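PDB 6KUN: 2-oxoglutarate-dependent dioxygenase DAO from Oryza sativa subsp. indica, which probably catalyses the irreversible iron- and 2-oxoglutarate-dependent oxidation of the auxin indole-3-acetic acid to inactive 2-oxoindole-3-acetic acid. Local coordinates for residues B[7-12]-B[129-134]; B[156-161]-B[242-247]; B[184-189]-B[206-211]; B[220-225]-B[258-263]; B[273-278]-B[293-298]. All blocks are in the same frame, centred on the assembly; numbering follows the deposited sequence.

Interaction 1: residues B[7-12]-B[129-134]; sequences IDLRLA and VDVAGK
Leu9 meets the helix residues 129-134 with both of its methyl branches, and the apolar part of the contact rests on this fork. CD1 lies 3.7 Å from Val131 CG2, the two side chains crossing at about a right angle, while CD2 packs 3.6 Å from Lys134 CD. Leu9 turns CG beside its backbone N (chi1 -72°), which directs the fork at the helix, and Val36 of strand 33-37 touches the same leucine.

Carbon-to-carbonyl approaches come from Lys134. Its chain runs extended over Leu9 and then bends at the last torsion (chi4 46°), bringing the CE carbon to 3.0 Å from Leu9 O and 3.8 Å from Ala12 O. The polar end stays within the helix: the bend returns the ammonium there, and NZ forms a salt bridge of 3.0 Å with Asp130 OD1, on the syn side of the carboxylate. An alanine in its place would probably leave Asp130 without its positive mate and strip the cover from Leu9 CD2.

Within 7-12 the backbone is held separately: Leu11 N donates to Asp8 OD1 at 2.9 Å, an Asx motif where the chain leaves strand 6-8. Far from the annotated sites, the contact fixes the end of this edge strand to helix 111-138, the long helix packed along the main sheet of the jelly-roll fold.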
# COMPACT_ATOMS: atom_id res chain seq x y z
N ILE B 7 3.09 -16.44 10.87
CA ILE B 7 2.11 -17.40 11.36
C ILE B 7 0.80 -17.16 10.63
O ILE B 7 0.29 -16.04 10.61
CB ILE B 7 1.90 -17.26 12.89
CG1 ILE B 7 3.22 -17.49 13.65
CG2 ILE B 7 0.81 -18.22 13.39
CD1 ILE B 7 3.82 -18.87 13.41
N ASP B 8 0.24 -18.22 10.08
CA ASP B 8 -1.07 -18.11 9.43
C ASP B 8 -2.15 -18.52 10.42
O ASP B 8 -2.21 -19.68 10.85
CB ASP B 8 -1.14 -18.97 8.16
CG ASP B 8 -2.46 -18.83 7.44
OD1 ASP B 8 -3.51 -19.04 8.07
OD2 ASP B 8 -2.45 -18.49 6.24
N LEU B 9 -3.01 -17.56 10.78
CA LEU B 9 -3.93 -17.74 11.89
C LEU B 9 -5.08 -18.66 11.51
O LEU B 9 -5.65 -19.33 12.38
CB LEU B 9 -4.54 -16.40 12.32
CG LEU B 9 -3.66 -15.40 13.06
CD1 LEU B 9 -4.46 -14.12 13.42
CD2 LEU B 9 -3.14 -16.05 14.29
N ARG B 10 -5.48 -18.67 10.23
CA ARG B 10 -6.50 -19.63 9.81
C ARG B 10 -5.96 -21.05 9.94
O ARG B 10 -6.66 -21.97 10.36
CB ARG B 10 -6.96 -19.32 8.39
CG ARG B 10 -7.03 -17.82 8.06
CD ARG B 10 -7.45 -17.49 6.61
NE ARG B 10 -6.32 -17.40 5.69
CZ ARG B 10 -6.15 -16.45 4.76
NH1 ARG B 10 -7.05 -15.46 4.63
NH2 ARG B 10 -5.08 -16.46 3.99
N LEU B 11 -4.68 -21.23 9.61
CA LEU B 11 -4.06 -22.56 9.68
C LEU B 11 -3.93 -23.03 11.13
O LEU B 11 -4.48 -24.08 11.51
CB LEU B 11 -2.71 -22.49 8.96
CG LEU B 11 -1.80 -23.72 9.02
CD1 LEU B 11 -2.49 -24.88 8.35
CD2 LEU B 11 -0.45 -23.45 8.37
N ALA B 12 -3.30 -22.20 11.99
CA ALA B 12 -3.09 -22.56 13.40
C ALA B 12 -4.38 -23.01 14.08
O ALA B 12 -5.45 -22.46 13.86
CB ALA B 12 -2.53 -21.35 14.16
N VAL B 129 -7.83 -10.42 20.28
CA VAL B 129 -8.44 -11.45 21.11
C VAL B 129 -8.21 -12.84 20.50
O VAL B 129 -7.84 -13.78 21.20
CB VAL B 129 -9.94 -11.15 21.29
CG1 VAL B 129 -10.67 -12.33 21.93
CG2 VAL B 129 -10.12 -9.89 22.15
N ASP B 130 -8.39 -12.97 19.18
CA ASP B 130 -8.15 -14.22 18.48
C ASP B 130 -6.68 -14.64 18.61
O ASP B 130 -6.38 -15.80 18.95
CB ASP B 130 -8.56 -14.10 17.01
CG ASP B 130 -8.42 -15.41 16.24
OD1 ASP B 130 -8.87 -16.46 16.74
OD2 ASP B 130 -7.88 -15.40 15.12
N VAL B 131 -5.77 -13.71 18.39
CA VAL B 131 -4.36 -14.00 18.59
C VAL B 131 -4.09 -14.44 20.04
O VAL B 131 -3.43 -15.46 20.28
CB VAL B 131 -3.51 -12.79 18.19
CG1 VAL B 131 -2.05 -13.05 18.58
CG2 VAL B 131 -3.64 -12.50 16.70
N ALA B 132 -4.57 -13.67 21.02
CA ALA B 132 -4.35 -14.08 22.41
C ALA B 132 -4.84 -15.50 22.67
O ALA B 132 -4.14 -16.30 23.30
CB ALA B 132 -5.02 -13.11 23.38
N GLY B 133 -6.05 -15.83 22.19
CA GLY B 133 -6.58 -17.18 22.39
C GLY B 133 -5.69 -18.26 21.81
O GLY B 133 -5.51 -19.32 22.42
N LYS B 134 -5.14 -18.02 20.62
CA LYS B 134 -4.27 -19.00 19.98
C LYS B 134 -2.95 -19.13 20.73
O LYS B 134 -2.45 -20.24 20.90
CB LYS B 134 -4.04 -18.63 18.51
CG LYS B 134 -5.32 -18.84 17.69
CD LYS B 134 -5.15 -18.36 16.26
CE LYS B 134 -6.19 -19.00 15.33
NZ LYS B 134 -7.58 -18.99 15.87

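Interaction 2: residues B[156-161]-B[242-247]; sequences NRYNYT and RVSIAM. With AKG (2-oxoglutaric acid), chain G.
Asn156 and Ser244 join across two antiparallel strands both through the backbone and through their side chains. Asn156 N donates to Ser244 O at 2.8 Å, and Ser244 N returns a bond to Asn156 O; Tyr158 and Arg242 form the next hydrogen-bonded pair, again with both N-H groups and both carbonyls used. Between them Arg157 and Val243 make a non-hydrogen-bonded pair.

On the face carrying Asn156, Tyr158, Arg242 and Ser244, Asn156 ND2 donates to Ser244 OG at 2.9 Å, nearly straight (168°) and in the amide plane, while Asn156 OD1 is taken by Tyr86 OH. An alanine here would probably leave Ser244 OG without this donor, Tyr86 OH without its acceptor, and a gap beside the bound cosubstrate.

The C5 carboxylate of 2-oxoglutarate, with O3 and O4, lies against this face. Tyr158 OH donates to O4 at a very short 2.5 Å, near the ring plane. Arg242, extended from CG to NE, brings NH1 and NH2 to O3, although crowding in the model makes the place of O3 less sure. Ser244 OG and Asn156 ND2 each lie 2.8 Å from O4.

With guanidinium and phenol as donors and hydroxyl and amide close by, the chemistry implies recognition of the cosubstrate's distal acid group by charge and hydrogen bonding together.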
# COMPACT_ATOMS: atom_id res chain seq x y z
N ASN B 156 -0.57 6.51 15.19
CA ASN B 156 0.66 7.24 15.45
C ASN B 156 1.19 7.90 14.16
O ASN B 156 1.08 7.34 13.07
CB ASN B 156 1.81 6.34 15.98
CG ASN B 156 1.37 5.38 17.09
OD1 ASN B 156 1.01 5.80 18.18
ND2 ASN B 156 1.44 4.08 16.81
N ARG B 157 1.84 9.04 14.32
CA ARG B 157 2.60 9.65 13.24
C ARG B 157 3.92 10.18 13.77
O ARG B 157 3.94 10.93 14.76
CB ARG B 157 1.82 10.78 12.57
CG ARG B 157 2.46 11.32 11.34
CD ARG B 157 1.52 12.22 10.59
NE ARG B 157 1.56 13.59 11.05
CZ ARG B 157 1.28 14.65 10.28
NH1 ARG B 157 0.96 14.47 9.01
NH2 ARG B 157 1.33 15.87 10.78
N TYR B 158 5.01 9.78 13.13
CA TYR B 158 6.35 10.30 13.44
C TYR B 158 6.74 11.22 12.28
O TYR B 158 6.82 10.79 11.13
CB TYR B 158 7.37 9.16 13.64
CG TYR B 158 6.93 8.14 14.69
CD1 TYR B 158 5.95 7.20 14.40
CD2 TYR B 158 7.47 8.14 15.97
CE1 TYR B 158 5.52 6.28 15.33
CE2 TYR B 158 7.04 7.23 16.92
CZ TYR B 158 6.07 6.30 16.59
OH TYR B 158 5.65 5.38 17.52
N ASN B 159 6.92 12.49 12.58
CA ASN B 159 7.14 13.50 11.55
C ASN B 159 8.62 13.64 11.23
O ASN B 159 9.31 14.57 11.63
CB ASN B 159 6.53 14.82 11.99
CG ASN B 159 5.03 14.75 12.04
OD1 ASN B 159 4.40 14.45 11.03
ND2 ASN B 159 4.46 14.98 13.22
N TYR B 160 9.09 12.66 10.47
CA TYR B 160 10.47 12.63 10.02
C TYR B 160 10.74 13.71 8.99
O TYR B 160 9.84 14.16 8.27
CB TYR B 160 10.78 11.27 9.41
CG TYR B 160 10.71 10.10 10.37
CD1 TYR B 160 10.95 10.27 11.73
CD2 TYR B 160 10.44 8.82 9.90
CE1 TYR B 160 10.93 9.21 12.59
CE2 TYR B 160 10.41 7.74 10.75
CZ TYR B 160 10.66 7.94 12.09
OH TYR B 160 10.63 6.87 12.93
N THR B 161 12.01 14.12 8.92
CA THR B 161 12.50 15.07 7.94
C THR B 161 13.88 14.60 7.49
O THR B 161 14.41 13.57 7.96
CB THR B 161 12.60 16.46 8.55
OG1 THR B 161 13.70 16.44 9.47
CG2 THR B 161 11.29 16.84 9.30
N ARG B 242 6.24 8.58 9.16
CA ARG B 242 5.86 7.18 9.33
C ARG B 242 4.57 7.07 10.14
O ARG B 242 4.49 7.54 11.27
CB ARG B 242 6.98 6.40 10.01
CG ARG B 242 6.57 5.01 10.47
CD ARG B 242 7.75 4.25 11.06
NE ARG B 242 7.36 2.95 11.58
CZ ARG B 242 6.71 2.76 12.72
NH1 ARG B 242 6.36 3.80 13.46
NH2 ARG B 242 6.39 1.53 13.11
N VAL B 243 3.55 6.44 9.54
CA VAL B 243 2.25 6.29 10.18
C VAL B 243 2.03 4.83 10.54
O VAL B 243 2.32 3.91 9.75
CB VAL B 243 1.12 6.83 9.29
CG1 VAL B 243 -0.19 6.49 9.91
CG2 VAL B 243 1.27 8.34 9.14
N SER B 244 1.54 4.62 11.76
CA SER B 244 1.31 3.27 12.22
C SER B 244 0.05 3.22 13.04
O SER B 244 -0.45 4.24 13.51
CB SER B 244 2.50 2.72 13.03
OG SER B 244 2.67 3.37 14.26
N ILE B 245 -0.46 2.01 13.20
CA ILE B 245 -1.65 1.73 13.99
C ILE B 245 -1.30 0.56 14.91
O ILE B 245 -0.69 -0.44 14.47
CB ILE B 245 -2.83 1.40 13.08
CG1 ILE B 245 -3.00 2.47 12.01
CG2 ILE B 245 -4.08 1.27 13.84
CD1 ILE B 245 -3.91 2.07 10.92
N ALA B 246 -1.72 0.67 16.16
CA ALA B 246 -1.44 -0.39 17.12
C ALA B 246 -2.62 -0.64 18.03
O ALA B 246 -3.36 0.29 18.39
CB ALA B 246 -0.19 -0.07 17.98
N MET B 247 -2.80 -1.90 18.41
CA MET B 247 -3.79 -2.29 19.40
C MET B 247 -3.06 -3.03 20.51
O MET B 247 -2.38 -4.04 20.26
CB MET B 247 -4.84 -3.21 18.77
CG MET B 247 -5.92 -3.63 19.77
SD MET B 247 -7.01 -2.31 20.35
CE MET B 247 -8.15 -2.24 18.97
C1 AKG G . 5.33 0.20 19.94
O1 AKG G . 4.67 -0.51 19.16
O2 AKG G . 5.10 0.22 21.17
C2 AKG G . 6.41 1.02 19.41
O5 AKG G . 7.56 0.86 19.80
C3 AKG G . 6.11 2.07 18.37
C4 AKG G . 5.11 1.51 17.36
C5 AKG G . 4.83 2.55 16.30
O3 AKG G . 5.21 2.33 15.13
O4 AKG G . 4.22 3.59 16.64

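Interaction 3: residues B[184-189]-B[206-211]; sequences EDECVG and PLPGSF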
# COMPACT_ATOMS: atom_id res chain seq x y z
N GLU B 184 2.24 -1.50 10.44
CA GLU B 184 3.30 -0.54 10.17
C GLU B 184 3.08 0.10 8.80
O GLU B 184 2.36 -0.42 7.95
CB GLU B 184 4.68 -1.24 10.23
CG GLU B 184 5.90 -0.31 10.12
CD GLU B 184 7.21 -1.05 10.33
OE1 GLU B 184 7.16 -2.29 10.52
OE2 GLU B 184 8.28 -0.41 10.31
N ASP B 185 3.69 1.25 8.61
CA ASP B 185 3.63 1.93 7.33
C ASP B 185 4.31 1.07 6.27
O ASP B 185 5.47 0.70 6.45
CB ASP B 185 4.34 3.28 7.43
CG ASP B 185 3.85 4.25 6.41
OD1 ASP B 185 3.52 3.81 5.29
OD2 ASP B 185 3.79 5.45 6.76
N GLU B 186 3.59 0.75 5.19
CA GLU B 186 4.17 -0.06 4.13
C GLU B 186 5.42 0.58 3.55
O GLU B 186 6.36 -0.13 3.17
CB GLU B 186 3.15 -0.27 3.00
CG GLU B 186 1.80 -0.78 3.44
CD GLU B 186 0.83 -0.89 2.27
OE1 GLU B 186 -0.39 -0.70 2.49
OE2 GLU B 186 1.28 -1.17 1.13
N CYS B 187 5.47 1.90 3.48
CA CYS B 187 6.57 2.58 2.82
C CYS B 187 7.73 2.89 3.74
O CYS B 187 8.88 2.87 3.29
CB CYS B 187 6.05 3.87 2.19
SG CYS B 187 4.56 3.53 1.22
N VAL B 188 7.47 3.17 5.00
CA VAL B 188 8.47 3.60 5.96
C VAL B 188 8.55 2.50 7.01
O VAL B 188 7.59 2.28 7.76
CB VAL B 188 8.12 4.95 6.60
CG1 VAL B 188 9.28 5.48 7.39
CG2 VAL B 188 7.66 5.94 5.51
N GLY B 189 9.66 1.79 7.02
CA GLY B 189 9.86 0.78 8.04
C GLY B 189 10.41 1.40 9.31
O GLY B 189 9.88 2.39 9.82
N PRO B 206 8.45 -3.82 6.81
CA PRO B 206 7.00 -3.93 6.58
C PRO B 206 6.69 -4.93 5.47
O PRO B 206 7.45 -5.07 4.50
CB PRO B 206 6.58 -2.50 6.21
CG PRO B 206 7.83 -1.84 5.73
CD PRO B 206 8.97 -2.48 6.47
N LEU B 207 5.57 -5.63 5.63
CA LEU B 207 5.08 -6.57 4.62
C LEU B 207 3.58 -6.33 4.43
O LEU B 207 2.79 -6.66 5.34
CB LEU B 207 5.34 -8.01 5.05
CG LEU B 207 4.98 -9.17 4.12
CD1 LEU B 207 3.49 -9.22 3.79
CD2 LEU B 207 5.82 -9.11 2.85
N PRO B 208 3.15 -5.80 3.27
CA PRO B 208 1.81 -5.21 3.19
C PRO B 208 0.71 -6.20 3.52
O PRO B 208 0.81 -7.40 3.25
CB PRO B 208 1.71 -4.75 1.73
CG PRO B 208 3.13 -4.68 1.22
CD PRO B 208 3.86 -5.76 1.97
N GLY B 209 -0.36 -5.68 4.13
CA GLY B 209 -1.49 -6.50 4.52
C GLY B 209 -1.25 -7.47 5.66
O GLY B 209 -2.19 -8.20 6.02
N SER B 210 -0.04 -7.54 6.22
CA SER B 210 0.25 -8.38 7.37
C SER B 210 0.42 -7.49 8.60
O SER B 210 0.67 -6.28 8.49
CB SER B 210 1.53 -9.19 7.20
OG SER B 210 2.66 -8.43 7.61
N PHE B 211 0.24 -8.10 9.77
CA PHE B 211 0.39 -7.44 11.06
C PHE B 211 1.59 -8.05 11.78
O PHE B 211 1.95 -9.19 11.53
CB PHE B 211 -0.90 -7.60 11.91
CG PHE B 211 -2.13 -6.90 11.32
CD1 PHE B 211 -2.38 -5.58 11.60
CD2 PHE B 211 -3.04 -7.59 10.55
CE1 PHE B 211 -3.50 -4.92 11.08
CE2 PHE B 211 -4.18 -6.94 10.03
CZ PHE B 211 -4.40 -5.60 10.30
O HOH W 1 2.41 -4.41 9.38
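Pro206 fits its ring into the bend of residues 185-189, and most of the meeting is van der Waals contact of its ring carbons with backbone atoms, two of them carbonyl oxygens. CB lies 3.4 Å from Asp185 O and CG 3.4 Å from Glu186 O, while CD packs 3.7 Å from Gly189 CA. That glycine suits the fit: a CB placed on it would come to about 3.0 Å from Pro206 CD, a tight approach. Farther along, Glu186 crosses Pro208 at about a right angle, its OE2 lying 3.7 Å from Pro208 CB. The glutamate chain is extended beyond CG, and its OE1 makes a salt bridge with Lys50.

Water carries the polar link between the two loops. One molecule accepts from Glu184 N and donates to Ser210 O at 2.7 Å, spanning a separation that the backbones do not bridge directly.

Each loop is also braced internally. Asp185 OD1 receives Cys187 N in an Asx turn, approached from above the carboxylate plane; OD2 instead reaches out of the loop to Val243 N of strand 242-249. A type II turn from Leu207 to Ser210 places Gly209 at positive phi (70°), and Leu207 O accepts from both Ser210 N and Ser210 OG.

With proline carbons and one water as the links between loops whose bends are fixed from within, the chemistry implies joining by shape more than by direct polar bonds, beside the disulfide from Cys187 to Cys187 of the second subunit that ties the two subunits covalently.

Interaction 4: residues B[220-225]-B[258-263]; sequences QAWSNG and SAPGEL
A proline ring set over a tryptophan face, its CD also pressed to the tryptophan's own carbonyl, singles out the meeting of Pro260 with Trp222. CD stands 3.9 Å from the centroid of the five-membered ring and only 11° off the normal, a CH-pi contact. The CG atom continues over the indole, 3.8 Å from Trp222 CE2, and the two side chains cross at about a right angle. Trp222 has CG opposite its backbone N (chi1 177°), which swings the indole out beside its helix to meet the proline; Phe178 meets the same indole edge-to-face.

Trp222 O, near the helix end, is covered by carbon: Ala259 CA approaches to 3.2 Å in a CA-H...O contact, and Pro260 CD lies 3.1 Å away. The helix 217-222 closes here in a Schellman motif, with Gly225 N bonded to Gln220 O, Asn224 N bonded to Ala221 O, and Asn224 as the C-prime residue at positive phi (56°).

From that position Asn224 reaches the loop 258-263. Its ND2 donates to Leu263 O at 3.2 Å, coming from above the carbonyl plane, and its CB lies 4.0 Å from Leu263 CB. The other end of the amide, OD1, accepts from Arg271 N, and Arg226 NE gives a second donor to Leu263 O. Ala259 CB lies 3.3 Å from Trp222 O and also touches Ala221 O.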
# COMPACT_ATOMS: atom_id res chain seq x y z
N GLN B 220 5.06 -11.98 29.55
CA GLN B 220 6.13 -12.73 30.20
C GLN B 220 5.71 -13.18 31.59
O GLN B 220 6.00 -14.30 32.00
CB GLN B 220 7.39 -11.86 30.25
CG GLN B 220 8.41 -12.12 31.37
CD GLN B 220 9.28 -13.34 31.15
OE1 GLN B 220 9.27 -13.98 30.07
NE2 GLN B 220 10.02 -13.71 32.18
N ALA B 221 4.99 -12.34 32.32
CA ALA B 221 4.61 -12.68 33.69
C ALA B 221 3.43 -13.65 33.71
O ALA B 221 3.46 -14.66 34.42
CB ALA B 221 4.31 -11.41 34.50
N TRP B 222 2.40 -13.39 32.93
CA TRP B 222 1.26 -14.30 32.85
C TRP B 222 1.67 -15.68 32.35
O TRP B 222 1.05 -16.69 32.72
CB TRP B 222 0.23 -13.69 31.92
CG TRP B 222 -0.97 -14.50 31.65
CD1 TRP B 222 -2.19 -14.42 32.29
CD2 TRP B 222 -1.12 -15.48 30.64
NE1 TRP B 222 -3.06 -15.33 31.74
CE2 TRP B 222 -2.43 -15.98 30.72
CE3 TRP B 222 -0.26 -15.99 29.65
CZ2 TRP B 222 -2.89 -16.96 29.86
CZ3 TRP B 222 -0.73 -16.95 28.81
CH2 TRP B 222 -2.03 -17.44 28.92
N SER B 223 2.69 -15.76 31.51
CA SER B 223 3.08 -17.05 30.95
C SER B 223 4.09 -17.78 31.83
O SER B 223 4.63 -18.80 31.42
CB SER B 223 3.65 -16.85 29.56
OG SER B 223 4.93 -16.27 29.62
N ASN B 224 4.36 -17.24 33.01
CA ASN B 224 5.36 -17.75 33.93
C ASN B 224 6.73 -17.83 33.31
O ASN B 224 7.45 -18.80 33.51
CB ASN B 224 4.99 -19.11 34.49
CG ASN B 224 5.77 -19.42 35.74
OD1 ASN B 224 5.92 -18.57 36.60
ND2 ASN B 224 6.37 -20.59 35.78
N GLY B 225 7.09 -16.83 32.52
CA GLY B 225 8.39 -16.80 31.89
C GLY B 225 8.49 -17.47 30.54
O GLY B 225 9.55 -17.43 29.93
N SER B 258 -1.56 -12.80 37.07
CA SER B 258 -1.11 -14.01 37.75
C SER B 258 -1.08 -15.19 36.78
O SER B 258 -2.07 -15.48 36.11
CB SER B 258 -2.04 -14.35 38.93
OG SER B 258 -1.50 -15.48 39.63
N ALA B 259 0.06 -15.84 36.69
CA ALA B 259 0.21 -16.95 35.78
C ALA B 259 -0.80 -18.04 36.09
O ALA B 259 -1.14 -18.24 37.27
CB ALA B 259 1.63 -17.51 35.85
N PRO B 260 -1.33 -18.73 35.09
CA PRO B 260 -2.17 -19.90 35.36
C PRO B 260 -1.36 -21.07 35.92
O PRO B 260 -0.19 -21.27 35.59
CB PRO B 260 -2.76 -20.23 33.98
CG PRO B 260 -2.61 -18.92 33.16
CD PRO B 260 -1.36 -18.30 33.67
N GLY B 261 -2.02 -21.87 36.76
CA GLY B 261 -1.39 -23.07 37.30
C GLY B 261 -0.58 -23.94 36.35
O GLY B 261 0.53 -24.38 36.71
N GLU B 262 -1.07 -24.21 35.14
CA GLU B 262 -0.47 -25.24 34.32
C GLU B 262 0.87 -24.83 33.69
O GLU B 262 1.53 -25.67 33.06
CB GLU B 262 -1.41 -25.69 33.19
CG GLU B 262 -2.74 -26.27 33.67
CD GLU B 262 -3.83 -25.21 33.83
OE1 GLU B 262 -3.55 -24.12 34.40
OE2 GLU B 262 -4.97 -25.48 33.39
N LEU B 263 1.29 -23.57 33.87
CA LEU B 263 2.57 -23.12 33.33
C LEU B 263 3.70 -23.15 34.36
O LEU B 263 4.85 -22.84 34.00
CB LEU B 263 2.45 -21.70 32.77
CG LEU B 263 1.39 -21.49 31.68
CD1 LEU B 263 1.44 -22.58 30.66
CD2 LEU B 263 0.01 -21.40 32.30

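Interaction 5: residues B[273-278]-B[293-298]; sequences REFKYD and EALARL
Leu298 lays its CD1 methyl over the centre of the Phe275 ring, 4.0 Å from the centroid and 12° off the ring normal, a CH-pi contact. At the far end of the same ring, Phe275 CZ meets Leu295 CD2 at 4.1 Å. Both leucines cross the phenylalanine at about a right angle.

A single backbone bond joins the segments beside this apolar patch: Arg273 N donates to Leu298 O at 2.9 Å, nearly along the C=O axis. The Arg273 side chain then folds back toward the partner, bent at chi3, so that one face of its guanidinium rests over Leu298 CA. NH1 lies 4.0 Å from Leu298 CD2, while NH2 finds its acceptor in Ala299 O, just beyond the segment.

Phe275 holds CG between its backbone N and carbonyl carbon (chi1 63°), which directs the ring at residues 295-298. Outward from there, Tyr280 of helix 277-287 meets the Phe275 ring and also touches both leucines, and Ala221 of helix 217-222 packs against Phe275. The strand 275-276 is paired with 256-257, and Arg297 is held by a salt bridge to Glu289.

An aromatic ring capped on one face by one leucine and touched at CZ by another implies that the C-terminal residues are joined by apolar contact of Phe275 with Leu295 and Leu298, and by the Arg273 side chain and main chain on the exposed side.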
# COMPACT_ATOMS: atom_id res chain seq x y z
N ARG B 273 5.52 -12.79 41.63
CA ARG B 273 4.37 -12.64 42.50
C ARG B 273 3.21 -12.07 41.69
O ARG B 273 3.41 -11.42 40.66
CB ARG B 273 4.70 -11.73 43.70
CG ARG B 273 4.60 -10.26 43.44
CD ARG B 273 5.30 -9.45 44.54
NE ARG B 273 6.73 -9.74 44.59
CZ ARG B 273 7.67 -8.86 44.94
NH1 ARG B 273 7.33 -7.62 45.26
NH2 ARG B 273 8.94 -9.22 44.94
N GLU B 274 1.99 -12.32 42.18
CA GLU B 274 0.81 -11.67 41.60
C GLU B 274 0.94 -10.16 41.80
O GLU B 274 1.45 -9.70 42.83
CB GLU B 274 -0.47 -12.17 42.25
CG GLU B 274 -0.73 -13.66 42.07
CD GLU B 274 -2.06 -14.12 42.65
OE1 GLU B 274 -2.74 -13.32 43.33
OE2 GLU B 274 -2.41 -15.29 42.44
N PHE B 275 0.49 -9.39 40.79
CA PHE B 275 0.53 -7.95 40.85
C PHE B 275 -0.62 -7.35 40.05
O PHE B 275 -1.21 -7.99 39.15
CB PHE B 275 1.90 -7.38 40.43
CG PHE B 275 2.28 -7.68 38.99
CD1 PHE B 275 2.95 -8.86 38.67
CD2 PHE B 275 2.01 -6.78 37.99
CE1 PHE B 275 3.30 -9.13 37.36
CE2 PHE B 275 2.36 -7.03 36.68
CZ PHE B 275 3.00 -8.20 36.37
N LYS B 276 -0.95 -6.09 40.40
CA LYS B 276 -1.90 -5.30 39.65
C LYS B 276 -1.19 -4.59 38.51
O LYS B 276 -0.17 -3.91 38.72
CB LYS B 276 -2.55 -4.25 40.56
CG LYS B 276 -3.42 -4.85 41.68
CD LYS B 276 -4.70 -5.50 41.13
CE LYS B 276 -5.77 -5.66 42.21
NZ LYS B 276 -6.02 -4.39 42.97
N TYR B 277 -1.75 -4.71 37.30
CA TYR B 277 -1.14 -4.11 36.13
C TYR B 277 -0.92 -2.61 36.31
O TYR B 277 0.17 -2.09 36.01
CB TYR B 277 -2.02 -4.38 34.91
CG TYR B 277 -1.54 -3.68 33.68
CD1 TYR B 277 -0.29 -3.97 33.16
CD2 TYR B 277 -2.32 -2.72 33.03
CE1 TYR B 277 0.18 -3.34 32.05
CE2 TYR B 277 -1.87 -2.10 31.90
CZ TYR B 277 -0.61 -2.40 31.41
OH TYR B 277 -0.14 -1.77 30.27
N ASP B 278 -1.93 -1.93 36.83
CA ASP B 278 -1.83 -0.52 37.15
C ASP B 278 -0.58 -0.24 37.98
O ASP B 278 0.20 0.65 37.66
CB ASP B 278 -3.07 -0.04 37.89
CG ASP B 278 -3.16 1.47 37.97
OD1 ASP B 278 -3.32 2.12 36.92
OD2 ASP B 278 -3.05 2.02 39.09
N GLU B 293 13.06 -4.48 32.84
CA GLU B 293 13.91 -4.64 34.02
C GLU B 293 13.08 -4.62 35.29
O GLU B 293 13.38 -5.33 36.25
CB GLU B 293 14.98 -3.53 34.09
CG GLU B 293 15.70 -3.26 32.76
CD GLU B 293 15.00 -2.16 31.98
OE1 GLU B 293 15.69 -1.39 31.29
OE2 GLU B 293 13.76 -2.04 32.13
N ALA B 294 12.02 -3.81 35.32
CA ALA B 294 11.22 -3.69 36.53
C ALA B 294 10.53 -4.99 36.90
O ALA B 294 10.12 -5.15 38.05
CB ALA B 294 10.18 -2.58 36.37
N LEU B 295 10.36 -5.93 35.98
CA LEU B 295 9.76 -7.20 36.40
C LEU B 295 10.62 -7.93 37.42
O LEU B 295 10.12 -8.76 38.17
CB LEU B 295 9.51 -8.14 35.23
CG LEU B 295 8.23 -7.91 34.44
CD1 LEU B 295 8.15 -9.02 33.37
CD2 LEU B 295 6.98 -7.88 35.27
N ALA B 296 11.94 -7.70 37.41
CA ALA B 296 12.79 -8.38 38.38
C ALA B 296 12.47 -7.94 39.80
O ALA B 296 12.73 -8.67 40.75
CB ALA B 296 14.27 -8.14 38.08
N ARG B 297 11.87 -6.75 39.96
CA ARG B 297 11.47 -6.35 41.29
C ARG B 297 10.25 -7.12 41.77
O ARG B 297 9.86 -6.95 42.92
CB ARG B 297 11.20 -4.84 41.29
CG ARG B 297 12.35 -4.07 40.67
CD ARG B 297 12.02 -2.63 40.55
NE ARG B 297 13.12 -1.85 40.02
CZ ARG B 297 14.11 -1.36 40.75
NH1 ARG B 297 14.15 -1.60 42.06
NH2 ARG B 297 15.07 -0.65 40.18
N LEU B 298 9.64 -7.94 40.92
CA LEU B 298 8.41 -8.66 41.24
C LEU B 298 8.63 -10.18 41.35
O LEU B 298 7.66 -10.94 41.28
CB LEU B 298 7.35 -8.33 40.19
CG LEU B 298 7.01 -6.84 40.16
CD1 LEU B 298 6.07 -6.41 39.05
CD2 LEU B 298 6.40 -6.47 41.51

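From the N terminus, interaction 1 closes the first long loop, tying edge strand 6-8 to helix 111-138, and is complete before the others begin. Interaction 2 then pairs strands 151-158 and 242-249 of the main sheet, closing a loop that contains the whole of interaction 3; the two touch, Arg242 packing on Val188, so the loop 184-189 adjoins the strand end at 242-243. Interaction 4 crosses interaction 2 along the chain, since 220-225 precedes 242-247 and 258-263 follows it, though their centres lie about 33 Å apart. Interaction 5 closes last and adjoins interaction 4, linking the C-terminal turns to helix 217-222.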